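Side-chain contacts in gluconate kinase (Lactobacillus acidophilus, PDB 3LL3), which binds ATP and d-xylulose and probably phosphorylates a sugar or sugar acid such as gluconate: residues W139-N142 with V147-Q150; W305-L310 with Q318-V323; A329-L334 with V372-I377. All blocks are in the same frame, centred on the assembly; numbering follows the deposited sequence.

Contact 1 of 3, residues W139-N142 with V147-Q150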
loop_
_atom_site.group_PDB
_atom_site.type_symbol
_atom_site.label_atom_id
_atom_site.label_comp_id
_atom_site.label_asym_id
_atom_site.label_seq_id
_atom_site.Cartn_x
_atom_site.Cartn_y
_atom_site.Cartn_z
ATOM N N TRP A 139 -12.767 23.256 -25.520
ATOM C CA TRP A 139 -13.942 22.987 -24.695
ATOM C C TRP A 139 -14.939 24.142 -24.772
ATOM O O TRP A 139 -16.140 23.928 -24.948
ATOM C CB TRP A 139 -13.554 22.760 -23.238
ATOM C CG TRP A 139 -14.730 22.358 -22.382
ATOM C CD1 TRP A 139 -15.273 21.106 -22.265
ATOM C CD2 TRP A 139 -15.499 23.208 -21.523
ATOM N NE1 TRP A 139 -16.334 21.130 -21.386
ATOM C CE2 TRP A 139 -16.489 22.406 -20.914
ATOM C CE3 TRP A 139 -15.436 24.563 -21.195
ATOM C CZ2 TRP A 139 -17.415 22.921 -20.009
ATOM C CZ3 TRP A 139 -16.364 25.076 -20.298
ATOM C CH2 TRP A 139 -17.338 24.256 -19.716
ATOM N N LEU A 140 -14.443 25.367 -24.632
ATOM C CA LEU A 140 -15.311 26.545 -24.703
ATOM C C LEU A 140 -16.038 26.640 -26.047
ATOM O O LEU A 140 -17.234 26.937 -26.104
ATOM C CB LEU A 140 -14.512 27.821 -24.458
ATOM C CG LEU A 140 -14.038 28.055 -23.017
ATOM C CD1 LEU A 140 -12.960 29.118 -22.958
ATOM C CD2 LEU A 140 -15.211 28.441 -22.134
ATOM N N LYS A 141 -15.307 26.379 -27.124
ATOM C CA LYS A 141 -15.856 26.428 -28.483
ATOM C C LYS A 141 -16.978 25.405 -28.708
ATOM O O LYS A 141 -17.871 25.622 -29.526
ATOM C CB LYS A 141 -14.717 26.209 -29.486
ATOM C CG LYS A 141 -15.122 25.921 -30.940
ATOM C CD LYS A 141 -13.886 26.030 -31.842
ATOM C CE LYS A 141 -13.830 24.906 -32.859
ATOM N NZ LYS A 141 -14.216 23.610 -32.248
ATOM N N ASN A 142 -16.924 24.286 -27.987
ATOM C CA ASN A 142 -17.922 23.233 -28.131
ATOM C C ASN A 142 -19.079 23.381 -27.142
ATOM O O ASN A 142 -20.230 23.114 -27.489
ATOM C CB ASN A 142 -17.271 21.852 -27.978
ATOM C CG ASN A 142 -18.266 20.705 -28.156
ATOM O OD1 ASN A 142 -18.593 19.989 -27.198
ATOM N ND2 ASN A 142 -18.749 20.521 -29.389
ATOM N N VAL A 147 -20.144 32.637 -25.514
ATOM C CA VAL A 147 -18.946 33.383 -25.140
ATOM C C VAL A 147 -17.864 33.207 -26.191
ATOM O O VAL A 147 -17.181 34.160 -26.535
ATOM C CB VAL A 147 -18.388 32.968 -23.764
ATOM C CG1 VAL A 147 -19.493 32.942 -22.725
ATOM C CG2 VAL A 147 -17.719 31.626 -23.851
ATOM N N PHE A 148 -17.706 31.999 -26.720
ATOM C CA PHE A 148 -16.685 31.809 -27.745
ATOM C C PHE A 148 -16.923 32.742 -28.926
ATOM O O PHE A 148 -15.986 33.322 -29.471
ATOM C CB PHE A 148 -16.609 30.370 -28.247
ATOM C CG PHE A 148 -15.329 30.078 -28.968
ATOM C CD1 PHE A 148 -14.174 29.761 -28.256
ATOM C CD2 PHE A 148 -15.255 30.182 -30.343
ATOM C CE1 PHE A 148 -12.988 29.534 -28.917
ATOM C CE2 PHE A 148 -14.067 29.947 -31.008
ATOM C CZ PHE A 148 -12.935 29.620 -30.294
ATOM N N SER A 149 -18.184 32.864 -29.328
ATOM C CA SER A 149 -18.556 33.743 -30.431
ATOM C C SER A 149 -18.150 35.194 -30.194
ATOM O O SER A 149 -17.670 35.885 -31.104
ATOM C CB SER A 149 -20.068 33.664 -30.666
ATOM O OG SER A 149 -20.437 34.447 -31.784
ATOM N N GLN A 150 -18.356 35.676 -28.977
ATOM C CA GLN A 150 -18.101 37.091 -28.722
ATOM C C GLN A 150 -16.673 37.432 -28.294
ATOM O O GLN A 150 -16.295 38.604 -28.321
ATOM C CB GLN A 150 -19.129 37.701 -27.761
ATOM C CG GLN A 150 -19.874 36.712 -26.889
ATOM C CD GLN A 150 -20.930 37.402 -26.045
ATOM O OE1 GLN A 150 -20.900 38.626 -25.875
ATOM N NE2 GLN A 150 -21.867 36.626 -25.511
#

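Contact 2 of 3, residues W305-L310 with Q318-V323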
loop_
_atom_site.group_PDB
_atom_site.type_symbol
_atom_site.label_atom_id
_atom_site.label_comp_id
_atom_site.label_asym_id
_atom_site.label_seq_id
_atom_site.Cartn_x
_atom_site.Cartn_y
_atom_site.Cartn_z
ATOM N N TRP A 305 -0.347 15.112 4.698
ATOM C CA TRP A 305 -1.325 14.034 4.881
ATOM C C TRP A 305 -0.783 12.928 5.790
ATOM O O TRP A 305 -1.476 12.477 6.700
ATOM C CB TRP A 305 -1.783 13.439 3.545
ATOM C CG TRP A 305 -2.543 12.152 3.718
ATOM C CD1 TRP A 305 -3.896 12.009 3.907
ATOM C CD2 TRP A 305 -1.997 10.822 3.729
ATOM N NE1 TRP A 305 -4.220 10.671 4.022
ATOM C CE2 TRP A 305 -3.074 9.925 3.922
ATOM C CE3 TRP A 305 -0.703 10.303 3.584
ATOM C CZ2 TRP A 305 -2.895 8.539 3.982
ATOM C CZ3 TRP A 305 -0.527 8.922 3.647
ATOM C CH2 TRP A 305 -1.621 8.055 3.846
ATOM N N ALA A 306 0.448 12.489 5.536
ATOM C CA ALA A 306 1.055 11.417 6.327
ATOM C C ALA A 306 1.258 11.813 7.784
ATOM O O ALA A 306 1.103 10.985 8.681
ATOM C CB ALA A 306 2.374 10.965 5.718
ATOM N N ARG A 307 1.603 13.081 8.000
ATOM C CA ARG A 307 1.872 13.612 9.333
ATOM C C ARG A 307 0.612 13.564 10.186
ATOM O O ARG A 307 0.671 13.205 11.364
ATOM C CB ARG A 307 2.399 15.055 9.242
ATOM C CG ARG A 307 2.581 15.736 10.583
ATOM C CD ARG A 307 3.116 17.158 10.441
ATOM N NE ARG A 307 2.129 18.059 9.852
ATOM C CZ ARG A 307 0.936 18.320 10.386
ATOM N NH1 ARG A 307 0.564 17.746 11.523
ATOM N NH2 ARG A 307 0.101 19.151 9.778
ATOM N N GLN A 308 -0.519 13.919 9.578
ATOM C CA GLN A 308 -1.809 13.921 10.259
ATOM C C GLN A 308 -2.457 12.545 10.352
ATOM O O GLN A 308 -3.253 12.296 11.254
ATOM C CB GLN A 308 -2.794 14.824 9.522
ATOM C CG GLN A 308 -2.500 16.315 9.593
ATOM C CD GLN A 308 -3.702 17.131 9.166
ATOM O OE1 GLN A 308 -3.768 17.626 8.031
ATOM N NE2 GLN A 308 -4.685 17.243 10.065
ATOM N N THR A 309 -2.148 11.667 9.404
ATOM C CA THR A 309 -2.847 10.389 9.289
ATOM C C THR A 309 -2.101 9.272 10.006
ATOM O O THR A 309 -2.707 8.492 10.735
ATOM C CB THR A 309 -3.080 10.011 7.817
ATOM O OG1 THR A 309 -3.928 10.989 7.219
ATOM C CG2 THR A 309 -3.735 8.646 7.686
ATOM N N LEU A 310 -0.789 9.209 9.806
ATOM C CA LEU A 310 0.015 8.176 10.445
ATOM C C LEU A 310 0.095 8.438 11.934
ATOM O O LEU A 310 0.198 7.502 12.711
ATOM C CB LEU A 310 1.425 8.082 9.849
ATOM C CG LEU A 310 1.536 7.329 8.521
ATOM C CD1 LEU A 310 0.534 7.909 7.574
ATOM C CD2 LEU A 310 2.915 7.412 7.906
ATOM N N GLN A 318 8.724 18.352 12.434
ATOM C CA GLN A 318 9.958 17.897 13.069
ATOM C C GLN A 318 9.794 16.557 13.797
ATOM O O GLN A 318 10.658 15.690 13.706
ATOM C CB GLN A 318 10.503 18.956 14.030
ATOM C CG GLN A 318 11.927 18.678 14.453
ATOM C CD GLN A 318 12.828 18.462 13.266
ATOM O OE1 GLN A 318 12.829 19.254 12.325
ATOM N NE2 GLN A 318 13.594 17.377 13.291
ATOM N N ASP A 319 8.691 16.391 14.520
ATOM C CA ASP A 319 8.421 15.118 15.199
ATOM C C ASP A 319 8.405 13.986 14.162
ATOM O O ASP A 319 8.980 12.918 14.373
ATOM C CB ASP A 319 7.066 15.144 15.932
ATOM C CG ASP A 319 7.045 16.075 17.142
ATOM O OD1 ASP A 319 8.119 16.369 17.700
ATOM O OD2 ASP A 319 5.939 16.507 17.541
ATOM N N PHE A 320 7.722 14.229 13.043
ATOM C CA PHE A 320 7.609 13.230 11.986
ATOM C C PHE A 320 8.982 12.874 11.453
ATOM O O PHE A 320 9.325 11.701 11.337
ATOM C CB PHE A 320 6.741 13.789 10.854
ATOM C CG PHE A 320 6.386 12.787 9.789
ATOM C CD1 PHE A 320 7.309 12.409 8.839
ATOM C CD2 PHE A 320 5.119 12.257 9.719
ATOM C CE1 PHE A 320 6.984 11.512 7.841
ATOM C CE2 PHE A 320 4.783 11.343 8.713
ATOM C CZ PHE A 320 5.722 10.978 7.779
ATOM N N LEU A 321 9.765 13.896 11.108
ATOM C CA LEU A 321 11.112 13.691 10.609
ATOM C C LEU A 321 11.948 12.911 11.621
ATOM O O LEU A 321 12.686 11.999 11.259
ATOM C CB LEU A 321 11.766 15.043 10.333
ATOM C CG LEU A 321 11.102 15.819 9.200
ATOM C CD1 LEU A 321 11.722 17.197 9.080
ATOM C CD2 LEU A 321 11.231 15.042 7.896
ATOM N N ASP A 322 11.836 13.285 12.889
ATOM C CA ASP A 322 12.577 12.592 13.944
ATOM C C ASP A 322 12.239 11.099 13.928
ATOM O O ASP A 322 13.130 10.245 13.940
ATOM C CB ASP A 322 12.283 13.193 15.326
ATOM C CG ASP A 322 12.933 14.556 15.530
ATOM O OD1 ASP A 322 13.899 14.889 14.797
ATOM O OD2 ASP A 322 12.470 15.293 16.433
ATOM N N VAL A 323 10.952 10.777 13.876
ATOM C CA VAL A 323 10.556 9.363 13.884
ATOM C C VAL A 323 11.032 8.636 12.633
ATOM O O VAL A 323 11.567 7.522 12.711
ATOM C CB VAL A 323 9.047 9.205 14.028
ATOM C CG1 VAL A 323 8.670 7.734 13.977
ATOM C CG2 VAL A 323 8.578 9.842 15.335
#

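Contact 3 of 3, residues A329-L334 with V372-I377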
loop_
_atom_site.group_PDB
_atom_site.type_symbol
_atom_site.label_atom_id
_atom_site.label_comp_id
_atom_site.label_asym_id
_atom_site.label_seq_id
_atom_site.Cartn_x
_atom_site.Cartn_y
_atom_site.Cartn_z
ATOM N N ALA A 329 17.699 3.626 6.135
ATOM C CA ALA A 329 17.576 4.052 4.758
ATOM C C ALA A 329 16.983 2.915 3.933
ATOM O O ALA A 329 17.499 1.797 3.938
ATOM C CB ALA A 329 18.955 4.443 4.214
ATOM N N GLY A 330 15.893 3.203 3.227
ATOM C CA GLY A 330 15.259 2.219 2.372
ATOM C C GLY A 330 14.025 1.638 3.036
ATOM O O GLY A 330 13.284 0.882 2.412
ATOM N N SER A 331 13.817 1.990 4.302
ATOM C CA SER A 331 12.643 1.571 5.073
ATOM C C SER A 331 12.385 0.055 5.037
ATOM O O SER A 331 11.229 -0.389 5.007
ATOM C CB SER A 331 11.388 2.321 4.602
ATOM O OG SER A 331 11.558 3.736 4.635
ATOM N N ARG A 332 13.457 -0.724 5.033
ATOM C CA ARG A 332 13.359 -2.179 4.923
ATOM C C ARG A 332 12.560 -2.593 3.695
ATOM O O ARG A 332 11.769 -3.546 3.735
ATOM C CB ARG A 332 12.740 -2.773 6.187
ATOM C CG ARG A 332 13.440 -2.342 7.469
ATOM C CD ARG A 332 12.909 -3.123 8.664
ATOM N NE ARG A 332 13.343 -2.514 9.910
ATOM C CZ ARG A 332 14.472 -2.839 10.530
ATOM N NH1 ARG A 332 15.261 -3.784 10.016
ATOM N NH2 ARG A 332 14.809 -2.233 11.659
ATOM N N ASN A 333 12.772 -1.868 2.602
ATOM C CA ASN A 333 12.174 -2.210 1.331
ATOM C C ASN A 333 10.686 -1.919 1.251
ATOM O O ASN A 333 10.000 -2.443 0.375
ATOM C CB ASN A 333 12.429 -3.681 0.996
ATOM C CG ASN A 333 13.790 -3.910 0.385
ATOM O OD1 ASN A 333 14.510 -2.957 0.044
ATOM N ND2 ASN A 333 14.158 -5.180 0.238
ATOM N N LEU A 334 10.174 -1.091 2.147
ATOM C CA LEU A 334 8.786 -0.690 2.022
ATOM C C LEU A 334 8.669 0.379 0.924
ATOM O O LEU A 334 9.394 1.363 0.938
ATOM C CB LEU A 334 8.254 -0.185 3.361
ATOM C CG LEU A 334 6.812 0.327 3.338
ATOM C CD1 LEU A 334 5.849 -0.789 2.904
ATOM C CD2 LEU A 334 6.437 0.886 4.692
ATOM N N VAL A 372 7.197 7.157 3.317
ATOM C CA VAL A 372 6.454 8.271 2.730
ATOM C C VAL A 372 7.443 9.302 2.182
ATOM O O VAL A 372 7.344 9.728 1.028
ATOM C CB VAL A 372 5.514 8.954 3.747
ATOM C CG1 VAL A 372 5.020 10.299 3.197
ATOM C CG2 VAL A 372 4.333 8.030 4.124
ATOM N N ILE A 373 8.421 9.671 3.008
ATOM C CA ILE A 373 9.403 10.677 2.606
ATOM C C ILE A 373 10.216 10.180 1.427
ATOM O O ILE A 373 10.447 10.919 0.470
ATOM C CB ILE A 373 10.348 11.061 3.766
ATOM C CG1 ILE A 373 9.562 11.803 4.842
ATOM C CG2 ILE A 373 11.458 11.982 3.252
ATOM C CD1 ILE A 373 10.234 11.810 6.216
ATOM N N GLU A 374 10.665 8.934 1.499
ATOM C CA GLU A 374 11.407 8.341 0.402
ATOM C C GLU A 374 10.593 8.232 -0.894
ATOM O O GLU A 374 11.141 8.450 -1.983
ATOM C CB GLU A 374 11.964 6.978 0.788
ATOM C CG GLU A 374 13.118 7.060 1.801
ATOM C CD GLU A 374 13.526 5.714 2.371
ATOM O OE1 GLU A 374 12.827 4.701 2.111
ATOM O OE2 GLU A 374 14.553 5.676 3.099
ATOM N N GLY A 375 9.309 7.883 -0.770
ATOM C CA GLY A 375 8.434 7.772 -1.923
ATOM C C GLY A 375 8.227 9.121 -2.594
ATOM O O GLY A 375 8.253 9.232 -3.831
ATOM N N ILE A 376 8.003 10.152 -1.780
ATOM C CA ILE A 376 7.835 11.498 -2.297
ATOM C C ILE A 376 9.056 11.859 -3.154
ATOM O O ILE A 376 8.919 12.297 -4.288
ATOM C CB ILE A 376 7.632 12.516 -1.162
ATOM C CG1 ILE A 376 6.200 12.435 -0.635
ATOM C CG2 ILE A 376 7.893 13.944 -1.656
ATOM C CD1 ILE A 376 5.994 13.120 0.686
ATOM N N ILE A 377 10.243 11.595 -2.625
ATOM C CA ILE A 377 11.497 11.921 -3.315
ATOM C C ILE A 377 11.752 11.016 -4.519
ATOM O O ILE A 377 12.257 11.473 -5.547
ATOM C CB ILE A 377 12.690 11.815 -2.328
ATOM C CG1 ILE A 377 12.486 12.785 -1.166
ATOM C CG2 ILE A 377 14.025 12.108 -3.038
ATOM C CD1 ILE A 377 13.646 12.744 -0.137
HETATM O O HOH W 1 11.014 3.396 0.364
#

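Contact 1 of 3, residues W139-N142 with V147-Q150
Lys141 lays the aliphatic part of its side chain over the ring of Phe148, and the two side chains run side by side in the same direction. The carbon that defines the contact is Lys141 CB: it stands 3.7 Å from the centroid of the Phe148 ring and only 8° off the ring normal, which is the geometry of a CH-pi contact over the middle of a face. With CG anti to the backbone N (chi1 167°), the lysine chain carries on across that ring and does not turn off at once. Lys141 CG passes 4.2 Å from Phe148 CE2, and CD lies 4.0 Å from both CE2 and CZ of the same ring. Further bends at chi3 and chi4 lead CE and NZ away from the phenylalanine, and the chain also touches Lys198 in a neighbouring loop. The setting is a tight corner between two consecutive helices of the N-terminal FGGY domain, away from the ligand pockets: helix 133-143 ends, helix 145-150 begins almost immediately, and the sharp change of course brings the CA atoms of Lys141 and Phe148 to 5.5 Å. At such close backbone spacing the ring meets main chain as well as side chain, with Lys141 CA over the same face as CB and 3.7 Å from Phe148 CG. Phe148 also packs on Ile199. One residue earlier, buried Leu140 makes two looser apolar contacts, through CB to Phe148 CD1 at 4.3 Å and through CD2 to Val147 CG2 at 4.4 Å.

Contact 2 of 3, residues W305-L310 with Q318-V323
Phe320 reaches from helix 317-325 to the backbone of helix 300-311 at Ala306 and Arg307. The two are consecutive helices joined by a short turn, beside the ATP site in the C-terminal FGGY domain, part of the actin-like ATPase clan; their short segments run 80° apart, with axes 10.4 Å from each other at closest approach. The ring is met obliquely, through CD2, CE2 and CZ: Phe320 CD2 is 3.5 Å from Arg307 CA, CE2 is 3.7 Å from Ala306 C, and CE2 and CZ both meet Ala306 CB, at 3.9 Å in each case. Leu310 adds a looser contact, its CD2 being 4.4 Å from Phe320 CE2. The ring is carried across the gap because its CG lies anti to the backbone N (chi1 -172°). With Phe320 cut back to an alanine, a gap would probably open against Ala306 and Arg307, and the contact between the two helices is likely to be lost for the most part. In the next shell Phe303 packs edge-to-face on Phe320, while Ala369 and Ile373 of helix 365-388 also touch the ring. Arg307 gives Phe320 its CA and CB, then bends at chi3 and sends NH1 to the carbonyl O of Glu315 in the connecting turn. Leu321, next to Phe320, touches the bound ATP. Further out, on the part of helix 300-311 that packs against the second subunit, Trp305 O accepts from both Thr309 N and Thr309 OG1, each at 2.9 Å. The hydroxyl comes in tilted 33° from the carbonyl plane, a position that sets Thr309 OG1 above the Trp305 ring, 3.2 Å from its plane and offset toward the rim.

Contact 3 of 3, residues A329-L334 with V372-I377
The carboxylate of Glu374 is met by Ser331 OG from above one face and, slightly off the opposite side of its plane, by Gly330 N. It joins helix 365-388 of the C-terminal FGGY domain to a left-handed turn ahead of strand 335-337. Positive phi angles from Gly330 to Asn333 and two successive i-to-i+3 bonds, Asn333 N to Gly330 O and Leu334 N to Ser331 O, identify that turn. Gly330 N donates to Glu374 OE2 over 2.8 Å with an N-H...O angle of 167°; it arrives on the syn side, 23° out of the carboxylate plane. Ser331 OG donates to Glu374 OE1 over 3.0 Å from a much steeper position, 59° out of that plane. The glutamate spans the distance because its chain is extended beyond CG. Outside the two segments, Glu374 OE2 has a salt bridge with Arg370 NH1 and a hydrogen bond with Tyr471 OH, so this buried oxygen has three partners. Such a set of donors, one of them a cation, would probably stabilise the ionised acid and hold it against rotation. OE1 has a second donor too: a water gives one hydrogen bond to Glu374 OE1 at 2.8 Å and another to the backbone Leu334 O at 2.7 Å.

How the contacts relate
Followed from the N terminus, the three contacts come in series; none nests within or crosses another. Contact 1 closes the corner between consecutive helices of the N-terminal domain, with four residues between its segments. Contact 2 joins consecutive helices of the C-terminal domain, with seven residues between its segments, and contact 3 closes a much longer excursion of 37 residues that includes strands 335-337 and 354-359. Contact 1 stands apart, its nearest atoms about 30 Å from contact 2. Contacts 2 and 3, with centres 14 Å apart, share one core: Phe320 CE1 packs on Ile373 CD1 at 3.6 Å and Ala306 CB on Val372 CG1 at 3.7 Å, tying helices 300-311 and 317-325 to helix 365-388.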